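Local atomic coordinates of beta-N-acetylglucosaminidase-like protein Glycoside hydrolase family 20 (Flavobacterium johnsoniae, PDB entry 6YHH), a protein that probably removes terminal N-acetylglucosamine units from chitin-derived oligosaccharides, as a family 20 beta-N-acetylhexosaminidase of bacterial chitin metabolism. Residues H423-P428 and A472-S477; F141-W146 and D427-G432; T283-N288 and P327-F332; P289-I294 and T346-Q351. All coordinates share one frame; numbering follows the deposited sequence.

How the interactions relate
The four contacts form two separate pairs within the family 20 catalytic region; the closest approach between pairs, from interaction 2 to interaction 4, is about 15 Å between nearest atoms. Interactions 1 and 2 have centres 8 Å apart and share Asp427 and Pro428, so the loop after helix 420-424 meets helix 467-476 and the 141-146 linker together; the linker also touches that helix through Arg143 N and Trp476 O, 2.7 Å apart. Interactions 3 and 4, centres 11 Å apart, join where Pro286 O lies 2.7 Å from Tyr292 OH and Asp285 O 2.7 Å from Thr291 OG1. All four lie away from Glu317, the predicted proton donor.

Interaction 1: H423-P428 and A472-S477; sequences HYLNDP and AERLWS
The chain leaving helix 420-424 runs past the last turn of helix 467-476, the backbones coming nearest at Tyr424 and Arg474, whose CA atoms are 6.1 Å apart. Arg474 makes most of the contact. Its CG is anti to the backbone N and the chain then folds at chi2 (56°) and chi3 (53°), which brings the guanidinium back to the Tyr424 carbonyl and over one face of its ring. NE and NH2 grip one acceptor side-on: NE donates to Tyr424 O at 2.8 Å, nearly in line with the carbonyl bond, whereas NH2 reaches the same Tyr424 O at 2.9 Å from above the carbonyl plane. NH2 also bonds to Ile481 O and sits over the centre of the Tyr424 ring, a cation-pi contact with Arg474 CZ 4.7 Å from the ring centroid. In the (beta/alpha)8 barrel expected of a family 20 catalytic domain, this contact joins the loop leaving helix 420-424 to the end of helix 467-476, which follows strand 443-450. Tyr424 OH donates to the anti lone pair of Glu473 OE1 at 2.5 Å; OE2 pairs with Arg490. Asp427 OD2 is 3.6 Å from Arg474 CD, well out of the guanidinium plane; it pairs with Arg143, and OD1 accepts from Met429 N. Pro428 CG packs on Leu475 CD2 at 3.8 Å, while the buried Asn426 O has no hydrogen-bond partner in the model.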
loop_
_atom_site.group_PDB
_atom_site.type_symbol
_atom_site.label_atom_id
_atom_site.label_comp_id
_atom_site.label_asym_id
_atom_site.label_seq_id
_atom_site.Cartn_x
_atom_site.Cartn_y
_atom_site.Cartn_z
ATOM N N HIS A 423 -9.486 25.841 1.105
ATOM C CA HIS A 423 -8.181 25.749 0.505
ATOM C C HIS A 423 -8.120 26.235 -0.969
ATOM O O HIS A 423 -7.171 26.897 -1.362
ATOM C CB HIS A 423 -7.661 24.283 0.639
ATOM C CG HIS A 423 -7.638 23.818 2.027
ATOM N ND1 HIS A 423 -6.949 24.476 3.016
ATOM C CD2 HIS A 423 -8.134 22.691 2.593
ATOM C CE1 HIS A 423 -7.094 23.815 4.152
ATOM N NE2 HIS A 423 -7.811 22.741 3.920
ATOM N N TYR A 424 -9.184 25.918 -1.742
ATOM C CA TYR A 424 -9.206 26.254 -3.161
ATOM C C TYR A 424 -9.225 27.720 -3.389
ATOM O O TYR A 424 -8.610 28.189 -4.342
ATOM C CB TYR A 424 -10.442 25.624 -3.788
ATOM C CG TYR A 424 -10.531 25.744 -5.295
ATOM C CD1 TYR A 424 -9.503 25.312 -6.084
ATOM C CD2 TYR A 424 -11.620 26.375 -5.873
ATOM C CE1 TYR A 424 -9.602 25.387 -7.460
ATOM C CE2 TYR A 424 -11.755 26.497 -7.234
ATOM C CZ TYR A 424 -10.752 26.022 -8.032
ATOM O OH TYR A 424 -10.847 26.123 -9.372
ATOM N N LEU A 425 -9.863 28.457 -2.488
ATOM C CA LEU A 425 -10.016 29.940 -2.677
ATOM C C LEU A 425 -8.945 30.691 -1.965
ATOM O O LEU A 425 -8.816 31.898 -2.119
ATOM C CB LEU A 425 -11.371 30.347 -2.216
ATOM C CG LEU A 425 -12.470 29.677 -3.085
ATOM C CD1 LEU A 425 -13.838 30.069 -2.545
ATOM C CD2 LEU A 425 -12.318 29.893 -4.611
ATOM N N ASN A 426 -8.032 29.990 -1.279
ATOM C CA ASN A 426 -6.947 30.660 -0.627
ATOM C C ASN A 426 -5.859 31.034 -1.642
ATOM O O ASN A 426 -5.292 30.190 -2.277
ATOM C CB ASN A 426 -6.321 29.670 0.371
ATOM C CG ASN A 426 -5.254 30.273 1.269
ATOM O OD1 ASN A 426 -5.536 31.201 2.029
ATOM N ND2 ASN A 426 -4.037 29.658 1.288
ATOM N N ASP A 427 -5.489 32.282 -1.785
ATOM C CA ASP A 427 -4.597 32.663 -2.904
ATOM C C ASP A 427 -3.306 33.253 -2.376
ATOM O O ASP A 427 -3.352 34.154 -1.492
ATOM C CB ASP A 427 -5.340 33.685 -3.748
ATOM C CG ASP A 427 -4.709 33.907 -5.107
ATOM O OD1 ASP A 427 -3.591 34.391 -5.188
ATOM O OD2 ASP A 427 -5.291 33.517 -6.078
ATOM N N PRO A 428 -2.173 32.799 -2.852
ATOM C CA PRO A 428 -0.926 33.366 -2.361
ATOM C C PRO A 428 -0.791 34.880 -2.648
ATOM O O PRO A 428 0.012 35.571 -1.962
ATOM C CB PRO A 428 0.125 32.580 -3.113
ATOM C CG PRO A 428 -0.565 31.284 -3.497
ATOM C CD PRO A 428 -1.952 31.693 -3.803
ATOM N N ALA A 472 -3.376 22.230 -5.882
ATOM C CA ALA A 472 -2.525 22.204 -7.056
ATOM C C ALA A 472 -3.081 23.134 -8.103
ATOM O O ALA A 472 -2.328 23.824 -8.796
ATOM C CB ALA A 472 -2.326 20.796 -7.592
ATOM N N GLU A 473 -4.412 23.082 -8.296
ATOM C CA GLU A 473 -5.023 23.983 -9.296
ATOM C C GLU A 473 -4.850 25.457 -8.927
ATOM O O GLU A 473 -4.447 26.324 -9.772
ATOM C CB GLU A 473 -6.471 23.661 -9.515
ATOM C CG GLU A 473 -7.183 24.718 -10.369
ATOM C CD GLU A 473 -8.366 24.115 -11.067
ATOM O OE1 GLU A 473 -9.523 24.381 -10.672
ATOM O OE2 GLU A 473 -8.127 23.231 -11.950
ATOM N N ARG A 474 -5.037 25.788 -7.659
ATOM C CA ARG A 474 -4.754 27.166 -7.249
ATOM C C ARG A 474 -3.327 27.614 -7.518
ATOM O O ARG A 474 -3.066 28.785 -7.835
ATOM C CB ARG A 474 -5.121 27.403 -5.788
ATOM C CG ARG A 474 -4.898 28.836 -5.261
ATOM C CD ARG A 474 -5.612 29.948 -6.036
ATOM N NE ARG A 474 -7.011 29.601 -6.118
ATOM C CZ ARG A 474 -7.718 29.489 -7.244
ATOM N NH1 ARG A 474 -7.272 29.791 -8.472
ATOM N NH2 ARG A 474 -8.919 29.057 -7.110
ATOM N N LEU A 475 -2.377 26.728 -7.398
ATOM C CA LEU A 475 -1.001 27.099 -7.486
ATOM C C LEU A 475 -0.520 27.141 -8.945
ATOM O O LEU A 475 0.469 27.803 -9.219
ATOM C CB LEU A 475 -0.150 26.135 -6.647
ATOM C CG LEU A 475 -0.477 26.247 -5.151
ATOM C CD1 LEU A 475 0.379 25.200 -4.412
ATOM C CD2 LEU A 475 -0.374 27.654 -4.580
ATOM N N TRP A 476 -1.232 26.463 -9.851
ATOM C CA TRP A 476 -0.817 26.406 -11.281
ATOM C C TRP A 476 -1.686 27.305 -12.161
ATOM O O TRP A 476 -1.176 28.041 -13.013
ATOM C CB TRP A 476 -0.902 24.940 -11.766
ATOM C CG TRP A 476 -0.640 24.797 -13.265
ATOM C CD1 TRP A 476 -1.482 25.149 -14.267
ATOM C CD2 TRP A 476 0.544 24.306 -13.869
ATOM N NE1 TRP A 476 -0.863 24.932 -15.499
ATOM C CE2 TRP A 476 0.376 24.387 -15.264
ATOM C CE3 TRP A 476 1.740 23.763 -13.369
ATOM C CZ2 TRP A 476 1.370 24.023 -16.168
ATOM C CZ3 TRP A 476 2.732 23.394 -14.290
ATOM C CH2 TRP A 476 2.536 23.523 -15.670
ATOM N N SER A 477 -2.997 27.185 -12.014
ATOM C CA SER A 477 -3.944 27.755 -12.970
ATOM C C SER A 477 -4.058 29.289 -12.757
ATOM O O SER A 477 -3.590 29.882 -11.778
ATOM C CB SER A 477 -5.322 27.161 -12.773
ATOM O OG SER A 477 -5.328 25.772 -13.147
#

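Interaction 2: F141-W146 and D427-G432; sequences FPRFTW and DPMPKG
The Arg143 guanidinium meets the Asp427 carboxylate at its edge, and Phe144 CE2 stands 3.4 Å above one of its faces, toward the rim. Phe144 in turn has Arg143 CG over the outer part of one face, Asp427 OD1 near the plane at its edge, and Pro428 coming in obliquely. The salt bridge is end-on, one nitrogen to each oxygen. Arg143 NH1 reaches Asp427 OD2 at 2.8 Å along an almost straight bond (172°), on the syn side; Arg143 NH2 meets the syn lone pair of Asp427 OD1 at 3.0 Å, more bent and tilted from the guanidinium plane. With the arginine extended from CG to NE, and CG opposite the backbone N (chi1 -176°), its charged end spans the distance to the facing loop. The anti lone pair of the same OD1 receives Met429 N, closing an Asx turn, so this oxygen is held by two donors and the carboxylate's rotation is restricted. Segment 141-146 links strand 131-140 of the N-terminal domain to strand 146-152 of the catalytic sheet, and the contact therefore ties this interdomain linker to the loop after helix 420-424. Pro428 CG makes an off-centre CH-pi contact with the Phe144 ring, 4.2 Å from its centroid, and Met429 CB lies 3.4 Å from Arg143 NH2. Pro428 and Met429 also touch Ile443 of strand 443-450.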
loop_
_atom_site.group_PDB
_atom_site.type_symbol
_atom_site.label_atom_id
_atom_site.label_comp_id
_atom_site.label_asym_id
_atom_site.label_seq_id
_atom_site.Cartn_x
_atom_site.Cartn_y
_atom_site.Cartn_z
ATOM N N PHE A 141 1.254 26.703 -18.663
ATOM C CA PHE A 141 2.387 27.045 -17.867
ATOM C C PHE A 141 1.825 27.351 -16.469
ATOM O O PHE A 141 0.649 27.668 -16.324
ATOM C CB PHE A 141 3.095 28.339 -18.432
ATOM C CG PHE A 141 2.120 29.530 -18.635
ATOM C CD1 PHE A 141 1.431 29.687 -19.796
ATOM C CD2 PHE A 141 1.830 30.401 -17.581
ATOM C CE1 PHE A 141 0.506 30.717 -19.968
ATOM C CE2 PHE A 141 0.963 31.475 -17.741
ATOM C CZ PHE A 141 0.295 31.615 -18.959
ATOM N N PRO A 142 2.714 27.300 -15.443
ATOM C CA PRO A 142 2.242 27.569 -14.112
ATOM C C PRO A 142 2.170 29.055 -13.719
ATOM O O PRO A 142 3.097 29.842 -14.021
ATOM C CB PRO A 142 3.337 26.869 -13.226
ATOM C CG PRO A 142 4.578 26.937 -14.037
ATOM C CD PRO A 142 4.100 26.839 -15.453
ATOM N N ARG A 143 1.188 29.396 -12.881
ATOM C CA ARG A 143 1.115 30.700 -12.276
ATOM C C ARG A 143 2.207 30.980 -11.286
ATOM O O ARG A 143 2.801 32.098 -11.301
ATOM C CB ARG A 143 -0.267 30.886 -11.613
ATOM C CG ARG A 143 -0.491 32.279 -11.011
ATOM C CD ARG A 143 -1.874 32.387 -10.363
ATOM N NE ARG A 143 -1.948 33.667 -9.671
ATOM C CZ ARG A 143 -2.741 33.884 -8.607
ATOM N NH1 ARG A 143 -3.520 32.924 -8.127
ATOM N NH2 ARG A 143 -2.720 35.034 -7.955
ATOM N N PHE A 144 2.581 29.998 -10.433
ATOM C CA PHE A 144 3.627 30.181 -9.432
ATOM C C PHE A 144 4.672 29.143 -9.649
ATOM O O PHE A 144 4.342 27.972 -10.047
ATOM C CB PHE A 144 3.067 29.992 -7.983
ATOM C CG PHE A 144 2.066 31.045 -7.581
ATOM C CD1 PHE A 144 2.515 32.317 -7.223
ATOM C CD2 PHE A 144 0.689 30.801 -7.559
ATOM C CE1 PHE A 144 1.583 33.309 -6.879
ATOM C CE2 PHE A 144 -0.205 31.787 -7.195
ATOM C CZ PHE A 144 0.261 33.039 -6.840
ATOM N N THR A 145 5.885 29.503 -9.296
ATOM C CA THR A 145 6.976 28.555 -9.452
ATOM C C THR A 145 7.154 27.490 -8.315
ATOM O O THR A 145 7.740 26.449 -8.567
ATOM C CB THR A 145 8.347 29.307 -9.703
ATOM O OG1 THR A 145 9.289 28.424 -10.314
ATOM C CG2 THR A 145 8.942 29.877 -8.444
ATOM N N TRP A 146 6.683 27.795 -7.106
ATOM C CA TRP A 146 6.792 26.928 -5.926
ATOM C C TRP A 146 5.423 26.389 -5.681
ATOM O O TRP A 146 4.549 27.112 -5.297
ATOM C CB TRP A 146 7.309 27.752 -4.722
ATOM C CG TRP A 146 7.562 26.939 -3.512
ATOM C CD1 TRP A 146 6.658 26.118 -2.842
ATOM C CD2 TRP A 146 8.798 26.841 -2.813
ATOM N NE1 TRP A 146 7.272 25.536 -1.745
ATOM C CE2 TRP A 146 8.593 25.909 -1.726
ATOM C CE3 TRP A 146 10.062 27.382 -3.019
ATOM C CZ2 TRP A 146 9.581 25.639 -0.817
ATOM C CZ3 TRP A 146 11.075 27.059 -2.133
ATOM C CH2 TRP A 146 10.799 26.192 -1.032
ATOM N N ASP A 427 -5.489 32.282 -1.785
ATOM C CA ASP A 427 -4.597 32.663 -2.904
ATOM C C ASP A 427 -3.306 33.253 -2.376
ATOM O O ASP A 427 -3.352 34.154 -1.492
ATOM C CB ASP A 427 -5.340 33.685 -3.748
ATOM C CG ASP A 427 -4.709 33.907 -5.107
ATOM O OD1 ASP A 427 -3.591 34.391 -5.188
ATOM O OD2 ASP A 427 -5.291 33.517 -6.078
ATOM N N PRO A 428 -2.173 32.799 -2.852
ATOM C CA PRO A 428 -0.926 33.366 -2.361
ATOM C C PRO A 428 -0.791 34.880 -2.648
ATOM O O PRO A 428 0.012 35.571 -1.962
ATOM C CB PRO A 428 0.125 32.580 -3.113
ATOM C CG PRO A 428 -0.565 31.284 -3.497
ATOM C CD PRO A 428 -1.952 31.693 -3.803
ATOM N N MET A 429 -1.520 35.377 -3.644
ATOM C CA MET A 429 -1.542 36.829 -3.954
ATOM C C MET A 429 -2.543 37.555 -3.119
ATOM O O MET A 429 -3.774 37.321 -3.184
ATOM C CB MET A 429 -1.845 37.111 -5.424
ATOM C CG MET A 429 -1.706 38.583 -5.832
ATOM S SD MET A 429 0.020 39.080 -5.989
ATOM C CE MET A 429 0.482 37.943 -7.356
ATOM N N PRO A 430 -2.030 38.436 -2.266
ATOM C CA PRO A 430 -2.991 39.147 -1.404
ATOM C C PRO A 430 -3.827 40.152 -2.201
ATOM O O PRO A 430 -3.377 40.630 -3.275
ATOM C CB PRO A 430 -2.084 39.902 -0.413
ATOM C CG PRO A 430 -0.818 40.177 -1.209
ATOM C CD PRO A 430 -0.646 38.940 -2.095
ATOM N N LYS A 431 -5.037 40.409 -1.687
ATOM C CA LYS A 431 -5.958 41.469 -2.192
ATOM C C LYS A 431 -5.674 42.798 -1.469
ATOM O O LYS A 431 -5.201 42.819 -0.318
ATOM C CB LYS A 431 -7.436 41.075 -1.977
ATOM N N GLY A 432 -5.921 43.896 -2.179
ATOM C CA GLY A 432 -5.759 45.251 -1.648
ATOM C C GLY A 432 -4.474 45.601 -0.908
ATOM O O GLY A 432 -4.525 46.399 0.044
#

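Interaction 3: T283-N288 and P327-F332; sequences TLDPSN and PKIQEF
A type I turn, Asp285 to Asn288, leads into helix 289-302 and packs against helix 327-335. Asn288 is the N-cap of the first helix, its OD1 accepting from Lys290 N. Across the contact, Ser287 CA sits over the face of the Phe332 ring, 3.9 Å from the centroid and 13° off the ring normal, a CH-pi contact, with Ser287 CB 3.7 Å from Phe332 CG. The phenyl group reaches the turn because its CG is anti to the backbone N (chi1 -173°). Pro286 O comes to the same ring obliquely, 3.6 Å from Phe332 CZ. Ile329 is the second main partner. Its CG1 branch and the Asp285 carboxylate run alongside each other, pointing opposite ways, CG1 lying 3.4 Å from Asp285 OD1, and its CD1 reaches Pro286 CD at 4.2 Å. Asp285 OD1 is occupied within the turn by two donors: Ser287 N at 2.8 Å, from above the carboxylate plane, making an Asx turn, and Ser287 OG at 2.7 Å, on the syn side. Trp323 and Leu344 border Pro286 and Ile329. Helix 327-335 thus offers only carbon to two turn oxygens that draw their hydrogen bonds from other partners, Asp285 OD1 from Ser287 and Pro286 O from Tyr292 of helix 289-302; the two donors on OD1 probably make its closeness to the isoleucine less costly.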
loop_
_atom_site.group_PDB
_atom_site.type_symbol
_atom_site.label_atom_id
_atom_site.label_comp_id
_atom_site.label_asym_id
_atom_site.label_seq_id
_atom_site.Cartn_x
_atom_site.Cartn_y
_atom_site.Cartn_z
ATOM N N THR A 283 14.014 23.752 23.873
ATOM C CA THR A 283 14.514 24.697 22.901
ATOM C C THR A 283 16.039 24.663 22.928
ATOM O O THR A 283 16.692 24.768 24.020
ATOM C CB THR A 283 14.059 26.174 23.247
ATOM O OG1 THR A 283 12.660 26.223 23.501
ATOM C CG2 THR A 283 14.327 27.149 22.134
ATOM N N LEU A 284 16.641 24.654 21.753
ATOM C CA LEU A 284 18.104 24.791 21.672
ATOM C C LEU A 284 18.608 26.109 22.226
ATOM O O LEU A 284 17.939 27.132 22.120
ATOM C CB LEU A 284 18.535 24.717 20.230
ATOM C CG LEU A 284 18.569 23.312 19.669
ATOM C CD1 LEU A 284 17.865 22.116 20.254
ATOM C CD2 LEU A 284 19.000 23.293 18.184
ATOM N N ASP A 285 19.791 26.044 22.815
ATOM C CA ASP A 285 20.412 27.203 23.485
ATOM C C ASP A 285 21.274 27.984 22.528
ATOM O O ASP A 285 22.397 27.568 22.185
ATOM C CB ASP A 285 21.199 26.735 24.738
ATOM C CG ASP A 285 21.873 27.859 25.497
ATOM O OD1 ASP A 285 21.837 29.041 25.088
ATOM O OD2 ASP A 285 22.485 27.519 26.568
ATOM N N PRO A 286 20.821 29.199 22.152
ATOM C CA PRO A 286 21.585 29.976 21.173
ATOM C C PRO A 286 22.826 30.698 21.770
ATOM O O PRO A 286 23.524 31.357 20.987
ATOM C CB PRO A 286 20.588 31.024 20.743
ATOM C CG PRO A 286 19.774 31.306 21.977
ATOM C CD PRO A 286 19.673 29.953 22.652
ATOM N N SER A 287 23.007 30.552 23.074
ATOM C CA SER A 287 24.184 31.106 23.761
ATOM C C SER A 287 25.291 30.105 23.875
ATOM O O SER A 287 26.429 30.466 24.279
ATOM C CB SER A 287 23.728 31.655 25.116
ATOM O OG SER A 287 23.639 30.704 26.132
ATOM N N ASN A 288 25.035 28.839 23.557
ATOM C CA ASN A 288 26.003 27.791 23.830
ATOM C C ASN A 288 26.745 27.511 22.557
ATOM O O ASN A 288 26.158 27.096 21.556
ATOM C CB ASN A 288 25.256 26.518 24.315
ATOM C CG ASN A 288 26.166 25.398 24.753
ATOM O OD1 ASN A 288 27.354 25.302 24.367
ATOM N ND2 ASN A 288 25.610 24.498 25.551
ATOM N N PRO A 327 19.566 32.740 33.015
ATOM C CA PRO A 327 20.419 33.916 33.183
ATOM C C PRO A 327 21.564 34.079 32.153
ATOM O O PRO A 327 21.859 35.191 31.750
ATOM C CB PRO A 327 21.004 33.658 34.591
ATOM C CG PRO A 327 20.072 32.783 35.248
ATOM C CD PRO A 327 19.579 31.869 34.195
ATOM N N LYS A 328 22.141 32.976 31.677
ATOM C CA LYS A 328 23.152 32.995 30.641
ATOM C C LYS A 328 22.644 33.476 29.322
ATOM O O LYS A 328 23.357 34.190 28.620
ATOM C CB LYS A 328 23.794 31.645 30.430
ATOM C CG LYS A 328 24.604 31.270 31.644
ATOM C CD LYS A 328 25.120 29.856 31.660
ATOM C CE LYS A 328 26.393 29.820 32.518
ATOM N NZ LYS A 328 26.587 28.474 33.060
ATOM N N ILE A 329 21.434 33.060 28.942
ATOM C CA ILE A 329 20.840 33.503 27.693
ATOM C C ILE A 329 20.505 34.987 27.842
ATOM O O ILE A 329 20.667 35.769 26.924
ATOM C CB ILE A 329 19.613 32.629 27.353
ATOM C CG1 ILE A 329 20.128 31.186 27.089
ATOM C CG2 ILE A 329 18.807 33.211 26.165
ATOM C CD1 ILE A 329 19.081 30.138 26.771
ATOM N N GLN A 330 20.031 35.400 29.026
ATOM C CA GLN A 330 19.792 36.840 29.240
ATOM C C GLN A 330 21.054 37.674 29.142
ATOM O O GLN A 330 21.001 38.759 28.532
ATOM C CB GLN A 330 19.045 37.057 30.558
ATOM C CG GLN A 330 17.663 36.412 30.617
ATOM C CD GLN A 330 16.809 36.737 29.412
ATOM O OE1 GLN A 330 16.359 35.835 28.676
ATOM N NE2 GLN A 330 16.599 38.039 29.161
ATOM N N GLU A 331 22.175 37.221 29.685
ATOM C CA GLU A 331 23.453 37.934 29.477
ATOM C C GLU A 331 23.859 37.998 28.034
ATOM O O GLU A 331 24.431 38.991 27.580
ATOM C CB GLU A 331 24.591 37.312 30.266
ATOM C CG GLU A 331 24.696 37.668 31.726
ATOM C CD GLU A 331 24.874 39.158 31.958
ATOM O OE1 GLU A 331 25.974 39.678 31.633
ATOM O OE2 GLU A 331 23.899 39.784 32.396
ATOM N N PHE A 332 23.597 36.909 27.282
ATOM C CA PHE A 332 23.964 36.853 25.879
ATOM C C PHE A 332 23.146 37.856 25.084
ATOM O O PHE A 332 23.642 38.475 24.133
ATOM C CB PHE A 332 23.683 35.421 25.399
ATOM C CG PHE A 332 24.163 35.138 24.026
ATOM C CD1 PHE A 332 25.467 34.712 23.801
ATOM C CD2 PHE A 332 23.317 35.276 22.969
ATOM C CE1 PHE A 332 25.911 34.480 22.530
ATOM C CE2 PHE A 332 23.731 34.981 21.690
ATOM C CZ PHE A 332 25.037 34.606 21.477
#

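Interaction 4: P289-I294 and T346-Q351; sequences PKTYKI and TYFTMQ
Tyr292 reaches from helix 289-302 across to Phe348 and Gln351 of helix 341-358, and its ring carries most of the contact. Among the aromatic groups, the Tyr292 and Phe348 rings meet obliquely, their planes 46° apart and centroids 5.6 Å apart. The CD1-CE1 side and the hydroxyl of the tyrosine do the touching: CE1 lies 3.5 Å from Phe348 CD1, and the hydroxyl, OH, is 3.4 Å from the same Phe348 CD1, at the edge of the phenylalanine ring. Tyr347 presents its own edge to that hydroxyl, its CE1 4.1 Å from Tyr292 OH. Aliphatic contacts complete the surface. Gln351 CB packs on Tyr292 CE1 at 3.5 Å, and Thr291 directs its methyl, CG2, to the rim of Phe348, 3.9 Å from CE1. Having CG2 anti to the backbone N leaves the threonine hydroxyl on the other branch, turned from the phenylalanine. The polar ends are served by the preceding turn: Tyr292 OH bonds to Pro286 O and Thr291 OG1 to Asp285 O, so both hydroxyls tie helix 289-302 back to the loop from which it starts while their carbon parts face the second helix. The short helical segments lie 11.4 Å apart at closest approach and cross at -40°. Such a wide spacing, bridged by large aromatic side chains, is consistent with two helices of the outer layer of a TIM-barrel domain, packed side by side around its sheet.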
loop_
_atom_site.group_PDB
_atom_site.type_symbol
_atom_site.label_atom_id
_atom_site.label_comp_id
_atom_site.label_asym_id
_atom_site.label_seq_id
_atom_site.Cartn_x
_atom_site.Cartn_y
_atom_site.Cartn_z
ATOM N N PRO A 289 28.091 27.630 22.566
ATOM C CA PRO A 289 28.852 27.348 21.376
ATOM C C PRO A 289 28.705 25.914 20.855
ATOM O O PRO A 289 28.816 25.693 19.610
ATOM C CB PRO A 289 30.324 27.606 21.810
ATOM C CG PRO A 289 30.240 28.366 23.059
ATOM C CD PRO A 289 28.944 28.024 23.720
ATOM N N LYS A 290 28.370 24.966 21.727
ATOM C CA LYS A 290 28.188 23.607 21.318
ATOM C C LYS A 290 26.946 23.439 20.458
ATOM O O LYS A 290 26.948 22.609 19.522
ATOM C CB LYS A 290 28.160 22.647 22.546
ATOM C CG LYS A 290 28.402 21.196 22.133
ATOM C CD LYS A 290 28.452 20.232 23.344
ATOM C CE LYS A 290 28.940 18.850 22.838
ATOM N NZ LYS A 290 28.946 17.755 23.823
ATOM N N THR A 291 25.950 24.270 20.668
ATOM C CA THR A 291 24.741 24.226 19.788
ATOM C C THR A 291 25.148 24.444 18.311
ATOM O O THR A 291 24.748 23.688 17.431
ATOM C CB THR A 291 23.753 25.333 20.209
ATOM O OG1 THR A 291 23.370 25.147 21.575
ATOM C CG2 THR A 291 22.576 25.400 19.317
ATOM N N TYR A 292 25.981 25.464 18.036
ATOM C CA TYR A 292 26.430 25.767 16.689
ATOM C C TYR A 292 27.376 24.712 16.153
ATOM O O TYR A 292 27.293 24.352 14.968
ATOM C CB TYR A 292 27.020 27.190 16.663
ATOM C CG TYR A 292 26.019 28.234 17.093
ATOM C CD1 TYR A 292 24.989 28.619 16.256
ATOM C CD2 TYR A 292 26.085 28.803 18.368
ATOM C CE1 TYR A 292 24.058 29.541 16.663
ATOM C CE2 TYR A 292 25.140 29.708 18.802
ATOM C CZ TYR A 292 24.151 30.107 17.944
ATOM O OH TYR A 292 23.229 31.072 18.353
ATOM N N LYS A 293 28.257 24.183 16.992
ATOM C CA LYS A 293 29.145 23.094 16.622
ATOM C C LYS A 293 28.372 21.874 16.139
ATOM O O LYS A 293 28.678 21.335 15.054
ATOM C CB LYS A 293 30.078 22.737 17.763
ATOM C CG LYS A 293 31.073 21.641 17.380
ATOM C CD LYS A 293 32.105 21.329 18.443
ATOM C CE LYS A 293 32.998 20.156 18.011
ATOM N N ILE A 294 27.385 21.426 16.924
ATOM C CA ILE A 294 26.636 20.252 16.581
ATOM C C ILE A 294 25.820 20.510 15.302
ATOM O O ILE A 294 25.768 19.681 14.400
ATOM C CB ILE A 294 25.706 19.829 17.739
ATOM C CG1 ILE A 294 26.628 19.200 18.848
ATOM C CG2 ILE A 294 24.729 18.778 17.270
ATOM C CD1 ILE A 294 25.938 19.025 20.143
ATOM N N THR A 346 16.500 35.276 15.474
ATOM C CA THR A 346 17.006 35.680 14.158
ATOM C C THR A 346 18.541 35.687 14.176
ATOM O O THR A 346 19.178 35.267 13.219
ATOM C CB THR A 346 16.488 37.080 13.832
ATOM O OG1 THR A 346 15.039 37.021 13.646
ATOM C CG2 THR A 346 17.148 37.600 12.506
ATOM N N TYR A 347 19.139 36.186 15.266
ATOM C CA TYR A 347 20.613 36.043 15.407
ATOM C C TYR A 347 21.115 34.588 15.264
ATOM O O TYR A 347 22.047 34.286 14.517
ATOM C CB TYR A 347 21.020 36.583 16.744
ATOM C CG TYR A 347 22.477 36.390 17.051
ATOM C CD1 TYR A 347 22.912 35.264 17.628
ATOM C CD2 TYR A 347 23.420 37.383 16.727
ATOM C CE1 TYR A 347 24.255 35.036 17.851
ATOM C CE2 TYR A 347 24.778 37.178 16.973
ATOM C CZ TYR A 347 25.176 36.002 17.532
ATOM O OH TYR A 347 26.522 35.707 17.826
ATOM N N PHE A 348 20.438 33.691 15.995
ATOM C CA PHE A 348 20.701 32.243 15.940
ATOM C C PHE A 348 20.585 31.745 14.508
ATOM O O PHE A 348 21.472 31.108 14.012
ATOM C CB PHE A 348 19.686 31.527 16.870
ATOM C CG PHE A 348 19.620 30.066 16.662
ATOM C CD1 PHE A 348 20.575 29.200 17.206
ATOM C CD2 PHE A 348 18.614 29.521 15.859
ATOM C CE1 PHE A 348 20.514 27.812 16.979
ATOM C CE2 PHE A 348 18.542 28.134 15.643
ATOM C CZ PHE A 348 19.496 27.293 16.199
ATOM N N THR A 349 19.486 32.056 13.850
ATOM C CA THR A 349 19.244 31.718 12.462
ATOM C C THR A 349 20.339 32.207 11.502
ATOM O O THR A 349 20.844 31.458 10.642
ATOM C CB THR A 349 17.878 32.267 11.990
ATOM O OG1 THR A 349 16.846 31.697 12.821
ATOM C CG2 THR A 349 17.626 31.965 10.540
ATOM N N MET A 350 20.798 33.442 11.742
ATOM C CA MET A 350 21.857 34.024 10.895
ATOM C C MET A 350 23.226 33.449 11.179
ATOM O O MET A 350 24.105 33.546 10.275
ATOM C CB MET A 350 21.853 35.569 10.982
ATOM C CG MET A 350 20.650 36.170 10.230
ATOM S SD MET A 350 20.507 35.663 8.513
ATOM C CE MET A 350 22.202 36.090 8.029
ATOM N N GLN A 351 23.408 32.780 12.325
ATOM C CA GLN A 351 24.609 31.989 12.556
ATOM C C GLN A 351 24.625 30.705 11.682
ATOM O O GLN A 351 25.666 30.157 11.335
ATOM C CB GLN A 351 24.856 31.636 14.033
ATOM C CG GLN A 351 24.852 32.764 14.990
ATOM C CD GLN A 351 25.631 33.940 14.501
ATOM O OE1 GLN A 351 25.065 35.033 14.220
ATOM N NE2 GLN A 351 26.900 33.738 14.369
#